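Side-chain contacts in RNA-binding protein RO60 (Deinococcus radiodurans, PDB 2NVO), which binds several small RNAs that accumulate during recovery from ultraviolet irradiation and contributes to the bacterium's resistance to it: residues V462-D465 with N466-A470; D442-Q445 with P446-A450; G410-E413 with Q414-L418. All blocks are in the same frame, centred on the assembly; numbering follows the deposited sequence.

Contact 1: residues V462-D465 with N466-A470; sequences VYTD and NETWA. With CA (calcium ion), chain B.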
loop_
_atom_site.group_PDB
_atom_site.type_symbol
_atom_site.label_atom_id
_atom_site.label_comp_id
_atom_site.label_asym_id
_atom_site.label_seq_id
_atom_site.Cartn_x
_atom_site.Cartn_y
_atom_site.Cartn_z
ATOM N N VAL A 462 -0.954 16.877 11.798
ATOM C CA VAL A 462 -1.824 16.709 12.945
ATOM C C VAL A 462 -2.266 15.257 13.010
ATOM O O VAL A 462 -2.714 14.709 12.013
ATOM C CB VAL A 462 -3.071 17.613 12.832
ATOM C CG1 VAL A 462 -4.124 17.238 13.944
ATOM C CG2 VAL A 462 -2.651 19.082 12.925
ATOM N N TYR A 463 -2.154 14.649 14.183
ATOM C CA TYR A 463 -2.632 13.290 14.362
ATOM C C TYR A 463 -3.827 13.288 15.318
ATOM O O TYR A 463 -3.727 13.779 16.442
ATOM C CB TYR A 463 -1.509 12.398 14.902
ATOM C CG TYR A 463 -0.529 11.973 13.838
ATOM C CD1 TYR A 463 -0.852 10.949 12.951
ATOM C CD2 TYR A 463 0.724 12.582 13.720
ATOM C CE1 TYR A 463 0.046 10.537 11.962
ATOM C CE2 TYR A 463 1.634 12.182 12.731
ATOM C CZ TYR A 463 1.289 11.151 11.866
ATOM O OH TYR A 463 2.167 10.736 10.883
ATOM N N THR A 464 -4.942 12.713 14.866
ATOM C CA THR A 464 -6.136 12.591 15.695
ATOM C C THR A 464 -6.787 11.217 15.439
ATOM O O THR A 464 -6.278 10.432 14.648
ATOM C CB THR A 464 -7.121 13.772 15.462
ATOM O OG1 THR A 464 -8.169 13.738 16.447
ATOM C CG2 THR A 464 -7.727 13.721 14.091
ATOM N N ASP A 465 -7.859 10.897 16.161
ATOM C CA ASP A 465 -8.539 9.630 15.880
ATOM C C ASP A 465 -9.607 9.922 14.841
ATOM O O ASP A 465 -9.426 9.698 13.643
ATOM C CB ASP A 465 -9.085 8.939 17.143
ATOM C CG ASP A 465 -9.681 9.911 18.170
ATOM O OD1 ASP A 465 -9.913 11.093 17.869
ATOM O OD2 ASP A 465 -9.913 9.467 19.302
ATOM N N ASN A 466 -10.705 10.508 15.304
ATOM C CA ASN A 466 -11.709 10.988 14.406
ATOM C C ASN A 466 -12.360 12.273 14.930
ATOM O O ASN A 466 -13.531 12.480 14.726
ATOM C CB ASN A 466 -12.728 9.870 14.131
ATOM C CG ASN A 466 -13.516 9.457 15.373
ATOM O OD1 ASN A 466 -13.197 9.852 16.497
ATOM N ND2 ASN A 466 -14.562 8.658 15.167
ATOM N N GLU A 467 -11.592 13.139 15.602
ATOM C CA GLU A 467 -12.194 14.290 16.271
ATOM C C GLU A 467 -11.508 15.628 16.040
ATOM O O GLU A 467 -11.084 16.278 16.998
ATOM C CB GLU A 467 -12.332 14.040 17.778
ATOM C CG GLU A 467 -13.161 12.836 18.103
ATOM C CD GLU A 467 -13.644 12.822 19.541
ATOM O OE1 GLU A 467 -14.837 12.612 19.731
ATOM O OE2 GLU A 467 -12.863 13.019 20.482
ATOM N N THR A 468 -11.404 16.039 14.778
ATOM C CA THR A 468 -11.052 17.417 14.479
ATOM C C THR A 468 -12.163 18.318 15.045
ATOM O O THR A 468 -13.343 17.975 15.025
ATOM C CB THR A 468 -10.907 17.671 12.973
ATOM O OG1 THR A 468 -12.135 17.345 12.306
ATOM C CG2 THR A 468 -9.754 16.845 12.385
ATOM N N TRP A 469 -11.757 19.472 15.545
ATOM C CA TRP A 469 -12.668 20.408 16.175
ATOM C C TRP A 469 -12.342 21.750 15.538
ATOM O O TRP A 469 -11.176 22.142 15.488
ATOM C CB TRP A 469 -12.350 20.429 17.666
ATOM C CG TRP A 469 -13.095 21.426 18.462
ATOM C CD1 TRP A 469 -14.392 21.342 18.868
ATOM C CD2 TRP A 469 -12.588 22.658 18.973
ATOM N NE1 TRP A 469 -14.731 22.460 19.593
ATOM C CE2 TRP A 469 -13.634 23.281 19.678
ATOM C CE3 TRP A 469 -11.349 23.306 18.891
ATOM C CZ2 TRP A 469 -13.490 24.524 20.292
ATOM C CZ3 TRP A 469 -11.199 24.534 19.509
ATOM C CH2 TRP A 469 -12.261 25.131 20.201
ATOM N N ALA A 470 -13.353 22.449 15.037
ATOM C CA ALA A 470 -13.122 23.738 14.400
ATOM C C ALA A 470 -12.939 24.860 15.427
ATOM O O ALA A 470 -13.768 25.058 16.321
ATOM C CB ALA A 470 -14.248 24.066 13.423
HETATM CA CA CA B . -10.935 12.876 21.857
HETATM O O HOH W 1 -9.759 12.803 19.712
HETATM O O HOH W 2 -10.895 15.340 22.049
#
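The carboxylate of D465 folds forward over the loop that follows its strand, with OD1 resting 3.7 Å from CG of E467, alongside the stem of that side chain. Its chi1 of 39° places CG between the backbone N and the carbonyl carbon, so that OD1 curls back onto the chain and accepts a bond from N466 N at 2.7 Å; the N-H...O angle of 142° makes this bond weak. The same oxygen reaches the metal site through water: a water molecule donates to D465 OD1 over 2.5 Å and is itself a ligand of the calcium ion. D465 is thus a second-shell residue, while E467 belongs to the first shell. The E467 chain is extended beyond CG and carries OE2 to 2.4 Å from calcium. S372 and S374 complete the protein ligands through their hydroxyls, and D465 OD2 is hydrogen-bonded to S374 OG, so one carboxylate steadies both a water ligand and a serine ligand. D465 OD1 and E467 OE2 lie 4.4 Å apart, and the nearby cation probably offsets their like charges. These residues form part of the MIDAS-like motif of the VWFA-like domain.

Away from the carboxylates the contact is apolar: T464 and T468 cross at about a right angle, CG2 of T464 lying 4.1 Å from CG2 of T468, while the T464 hydroxyl, anti to the backbone N (chi1 -170°), is hydrogen-bonded to D370. The loop follows the C-terminal end of strand 459-464, which runs between strands 364-369 and 491-496 and pairs with both; helix 388-402 packs on Y463 and D465, and the side chain of T468 touches strand 491-496.

Contact 2: residues D442-Q445 with P446-A450; sequences DCAQ and PILWA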
loop_
_atom_site.group_PDB
_atom_site.type_symbol
_atom_site.label_atom_id
_atom_site.label_comp_id
_atom_site.label_asym_id
_atom_site.label_seq_id
_atom_site.Cartn_x
_atom_site.Cartn_y
_atom_site.Cartn_z
ATOM N N ASP A 442 -7.684 21.462 17.301
ATOM C CA ASP A 442 -7.833 22.529 16.312
ATOM C C ASP A 442 -6.640 22.529 15.361
ATOM O O ASP A 442 -5.541 22.920 15.758
ATOM C CB ASP A 442 -7.906 23.873 17.042
ATOM C CG ASP A 442 -8.063 25.057 16.108
ATOM O OD1 ASP A 442 -8.036 24.907 14.875
ATOM O OD2 ASP A 442 -8.219 26.176 16.632
ATOM N N CYS A 443 -6.869 22.128 14.115
ATOM C CA CYS A 443 -5.779 21.946 13.168
ATOM C C CYS A 443 -5.162 23.266 12.721
ATOM O O CYS A 443 -4.144 23.259 12.052
ATOM C CB CYS A 443 -6.244 21.172 11.935
ATOM S SG CYS A 443 -6.982 19.511 12.280
ATOM N N ALA A 444 -5.796 24.392 13.053
ATOM C CA ALA A 444 -5.218 25.689 12.715
ATOM C C ALA A 444 -4.166 26.077 13.741
ATOM O O ALA A 444 -3.200 26.789 13.442
ATOM C CB ALA A 444 -6.306 26.765 12.637
ATOM N N GLN A 445 -4.349 25.591 14.951
ATOM C CA GLN A 445 -3.596 26.069 16.096
ATOM C C GLN A 445 -2.061 25.836 16.072
ATOM O O GLN A 445 -1.291 26.704 16.518
ATOM C CB GLN A 445 -4.236 25.525 17.372
ATOM C CG GLN A 445 -3.567 25.996 18.642
ATOM C CD GLN A 445 -4.346 25.607 19.879
ATOM O OE1 GLN A 445 -5.110 24.636 19.873
ATOM N NE2 GLN A 445 -4.163 26.367 20.950
ATOM N N PRO A 446 -1.603 24.678 15.559
ATOM C CA PRO A 446 -0.151 24.478 15.458
ATOM C C PRO A 446 0.471 25.520 14.531
ATOM O O PRO A 446 1.599 25.955 14.778
ATOM C CB PRO A 446 -0.014 23.089 14.804
ATOM C CG PRO A 446 -1.321 22.378 15.116
ATOM C CD PRO A 446 -2.368 23.501 15.091
ATOM N N ILE A 447 -0.262 25.889 13.486
ATOM C CA ILE A 447 0.232 26.839 12.499
ATOM C C ILE A 447 0.229 28.258 13.049
ATOM O O ILE A 447 1.164 29.027 12.819
ATOM C CB ILE A 447 -0.587 26.773 11.214
ATOM C CG1 ILE A 447 -0.638 25.336 10.702
ATOM C CG2 ILE A 447 -0.001 27.710 10.140
ATOM C CD1 ILE A 447 -1.752 25.093 9.742
ATOM N N LEU A 448 -0.839 28.611 13.755
ATOM C CA LEU A 448 -0.894 29.891 14.442
ATOM C C LEU A 448 0.238 29.961 15.478
ATOM O O LEU A 448 0.950 30.965 15.574
ATOM C CB LEU A 448 -2.255 30.076 15.110
ATOM C CG LEU A 448 -3.516 30.092 14.244
ATOM C CD1 LEU A 448 -4.741 30.067 15.138
ATOM C CD2 LEU A 448 -3.575 31.324 13.309
ATOM N N TRP A 449 0.416 28.888 16.244
ATOM C CA TRP A 449 1.430 28.855 17.284
ATOM C C TRP A 449 2.832 29.052 16.717
ATOM O O TRP A 449 3.609 29.833 17.252
ATOM C CB TRP A 449 1.376 27.544 18.061
ATOM C CG TRP A 449 2.429 27.424 19.139
ATOM C CD1 TRP A 449 2.351 27.902 20.420
ATOM C CD2 TRP A 449 3.689 26.744 19.041
ATOM N NE1 TRP A 449 3.487 27.578 21.118
ATOM C CE2 TRP A 449 4.330 26.877 20.298
ATOM C CE3 TRP A 449 4.351 26.060 18.007
ATOM C CZ2 TRP A 449 5.598 26.354 20.550
ATOM C CZ3 TRP A 449 5.617 25.531 18.262
ATOM C CH2 TRP A 449 6.225 25.673 19.529
ATOM N N ALA A 450 3.154 28.334 15.647
ATOM C CA ALA A 450 4.493 28.409 15.066
ATOM C C ALA A 450 4.802 29.828 14.572
ATOM O O ALA A 450 5.931 30.307 14.711
ATOM C CB ALA A 450 4.661 27.406 13.926
#
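L448 lies back along the first turn of its helix toward A444, its CD1 methyl 4.4 Å from the A444 CB. With L448 CG anti to its own carbonyl carbon (chi1 -61°), the branch comes close to the A444 carbonyl as well, CG standing 3.4 Å from A444 O. That oxygen receives the helical bond from L448 N, 3.0 Å long, and a weak second one from I447 N. I447 lies with CB against the same A444 oxygen, and its CD1 comes within 3.8 Å of C443 O, a buried carbonyl with no polar partner in the model. P446 sets its ring against the preceding turn, CD 3.3 Å from D442 O. Q445 and W449 are held in step by the backbone bond from W449 N to Q445 O at 2.8 Å, while the indole leads away from the turn.

The D442 side chain folds over the turn, and its OD1 accepts from A444 N at 2.9 Å, met from above the carboxylate plane, 47° out of it. This capping bond accompanies a type I turn from D442 to Q445, closed by a bond from Q445 N to D442 O. An aspartate capping the turn that leads into a helix, with proline early in the first turn, is a familiar way to begin a helix; here it starts helix 445-452 of the VWFA-like domain, just after T441, a probable metal-binding residue.

Contact 3: residues G410-E413 with Q414-L418; sequences GFAE and QFRPL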
loop_
_atom_site.group_PDB
_atom_site.type_symbol
_atom_site.label_atom_id
_atom_site.label_comp_id
_atom_site.label_asym_id
_atom_site.label_seq_id
_atom_site.Cartn_x
_atom_site.Cartn_y
_atom_site.Cartn_z
ATOM N N GLY A 410 1.314 18.992 21.644
ATOM C CA GLY A 410 0.074 18.320 21.986
ATOM C C GLY A 410 -1.012 19.323 22.313
ATOM O O GLY A 410 -0.717 20.442 22.780
ATOM N N PHE A 411 -2.258 18.932 22.042
ATOM C CA PHE A 411 -3.415 19.776 22.310
ATOM C C PHE A 411 -3.881 19.517 23.759
ATOM O O PHE A 411 -4.972 18.992 24.007
ATOM C CB PHE A 411 -4.553 19.463 21.332
ATOM C CG PHE A 411 -4.231 19.719 19.858
ATOM C CD1 PHE A 411 -4.518 20.949 19.263
ATOM C CD2 PHE A 411 -3.700 18.718 19.060
ATOM C CE1 PHE A 411 -4.269 21.155 17.933
ATOM C CE2 PHE A 411 -3.443 18.931 17.716
ATOM C CZ PHE A 411 -3.731 20.151 17.157
ATOM N N ALA A 412 -3.029 19.869 24.707
ATOM C CA ALA A 412 -3.239 19.542 26.113
ATOM C C ALA A 412 -3.954 20.654 26.880
ATOM O O ALA A 412 -4.762 21.385 26.303
ATOM C CB ALA A 412 -1.913 19.170 26.764
ATOM N N GLU A 413 -3.692 20.750 28.187
ATOM C CA GLU A 413 -4.160 21.878 29.005
ATOM C C GLU A 413 -4.060 23.141 28.158
ATOM O O GLU A 413 -5.022 23.890 27.968
ATOM C CB GLU A 413 -3.278 22.044 30.253
ATOM C CG GLU A 413 -2.678 20.751 30.797
ATOM C CD GLU A 413 -1.341 20.387 30.159
ATOM O OE1 GLU A 413 -0.586 21.313 29.783
ATOM O OE2 GLU A 413 -1.043 19.173 30.049
ATOM N N GLN A 414 -2.872 23.354 27.625
ATOM C CA GLN A 414 -2.704 24.289 26.539
ATOM C C GLN A 414 -1.830 23.637 25.486
ATOM O O GLN A 414 -1.312 22.537 25.693
ATOM C CB GLN A 414 -2.078 25.586 27.041
ATOM C CG GLN A 414 -1.174 25.412 28.223
ATOM C CD GLN A 414 -1.359 26.534 29.220
ATOM O OE1 GLN A 414 -2.160 27.448 28.999
ATOM N NE2 GLN A 414 -0.629 26.470 30.333
ATOM N N PHE A 415 -1.685 24.310 24.354
ATOM C CA PHE A 415 -0.882 23.793 23.259
ATOM C C PHE A 415 0.572 23.853 23.645
ATOM O O PHE A 415 1.137 24.932 23.815
ATOM C CB PHE A 415 -1.137 24.586 21.981
ATOM C CG PHE A 415 -0.588 23.930 20.757
ATOM C CD1 PHE A 415 -1.237 22.829 20.198
ATOM C CD2 PHE A 415 0.576 24.391 20.172
ATOM C CE1 PHE A 415 -0.733 22.218 19.071
ATOM C CE2 PHE A 415 1.090 23.791 19.038
ATOM C CZ PHE A 415 0.434 22.693 18.483
ATOM N N ARG A 416 1.187 22.698 23.814
ATOM C CA ARG A 416 2.508 22.672 24.411
ATOM C C ARG A 416 3.318 21.520 23.865
ATOM O O ARG A 416 2.768 20.614 23.245
ATOM C CB ARG A 416 2.390 22.528 25.927
ATOM C CG ARG A 416 1.815 21.190 26.354
ATOM C CD ARG A 416 2.174 20.872 27.786
ATOM N NE ARG A 416 1.386 19.757 28.301
ATOM C CZ ARG A 416 1.753 18.485 28.226
ATOM N NH1 ARG A 416 2.899 18.145 27.646
ATOM N NH2 ARG A 416 0.965 17.547 28.733
ATOM N N PRO A 417 4.637 21.552 24.096
ATOM C CA PRO A 417 5.545 20.489 23.678
ATOM C C PRO A 417 5.261 19.238 24.475
ATOM O O PRO A 417 4.881 19.338 25.649
ATOM C CB PRO A 417 6.926 21.034 24.056
ATOM C CG PRO A 417 6.750 22.500 24.179
ATOM C CD PRO A 417 5.361 22.690 24.688
ATOM N N LEU A 418 5.427 18.079 23.845
ATOM C CA LEU A 418 5.189 16.814 24.529
ATOM C C LEU A 418 6.501 16.301 25.101
ATOM O O LEU A 418 6.521 15.445 25.980
ATOM C CB LEU A 418 4.573 15.779 23.567
ATOM C CG LEU A 418 3.051 15.592 23.533
ATOM C CD1 LEU A 418 2.257 16.795 24.034
ATOM C CD2 LEU A 418 2.529 15.096 22.169
#
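F415 turns the edge of its ring toward the face of F411, a T-shaped (edge-to-face) pair with centroids 5.3 Å apart and planes at 65°. CE1 of F415 lies over the F411 face, offset toward its rim. Both side chains leave the hairpin on the same face and lie side by side; F415 CG stands anti to its backbone N (chi1 -167°), which sets the ring alongside F411. Next to the rings along the hairpin, G410 pairs with R416 through two backbone bonds, the shorter being 2.7 Å from G410 N to R416 O. L418 closes on the glycine, its CD1 3.4 Å from G410 CA.

The other end of the hairpin is more open, with E413 and Q414 exposed at the turn and a weak bond from A412 N to Q414 O. Here the contact is polar. R416 grips E413 side-on in a salt bridge, NE to OE1 at 2.9 Å and NH2 to OE2 at 2.9 Å, each oxygen using its syn lone pair. Carboxylate and guanidinium are nearly coplanar, 4° apart, and a further bond from R416 NH1 to P417 O helps to fix the guanidinium. E413 OE2 also has a weak bond to S435 OG.

The hairpin borders the mixed sheet: 415-417 is one of its two edge strands, 405-411 lies between it and strand 364-369, and helix 445-452 covers both phenylalanines, with W449 meeting the F415 ring edge-to-face.

How the contacts relate
All three contacts belong to the VWFA-like domain that closes the ring of the monomer, and they follow along the chain in the order 3, 2, 1. Contacts 2 and 3 are closest, with centres about 11 Å apart: P446 CA lies 3.6 Å from F415 CZ, and D442 O is 3.1 Å from F411 CE1. Contact 2 meets contact 1 through C443, whose SG is 3.8 Å from T468 CG2. V462 CG1 approaches F411 CE2 at 4.2 Å, a light touch between contacts 1 and 3. Contact 1 holds a calcium ligand; the side chains of F411 and C443 are about 9 and 12 Å from the ion.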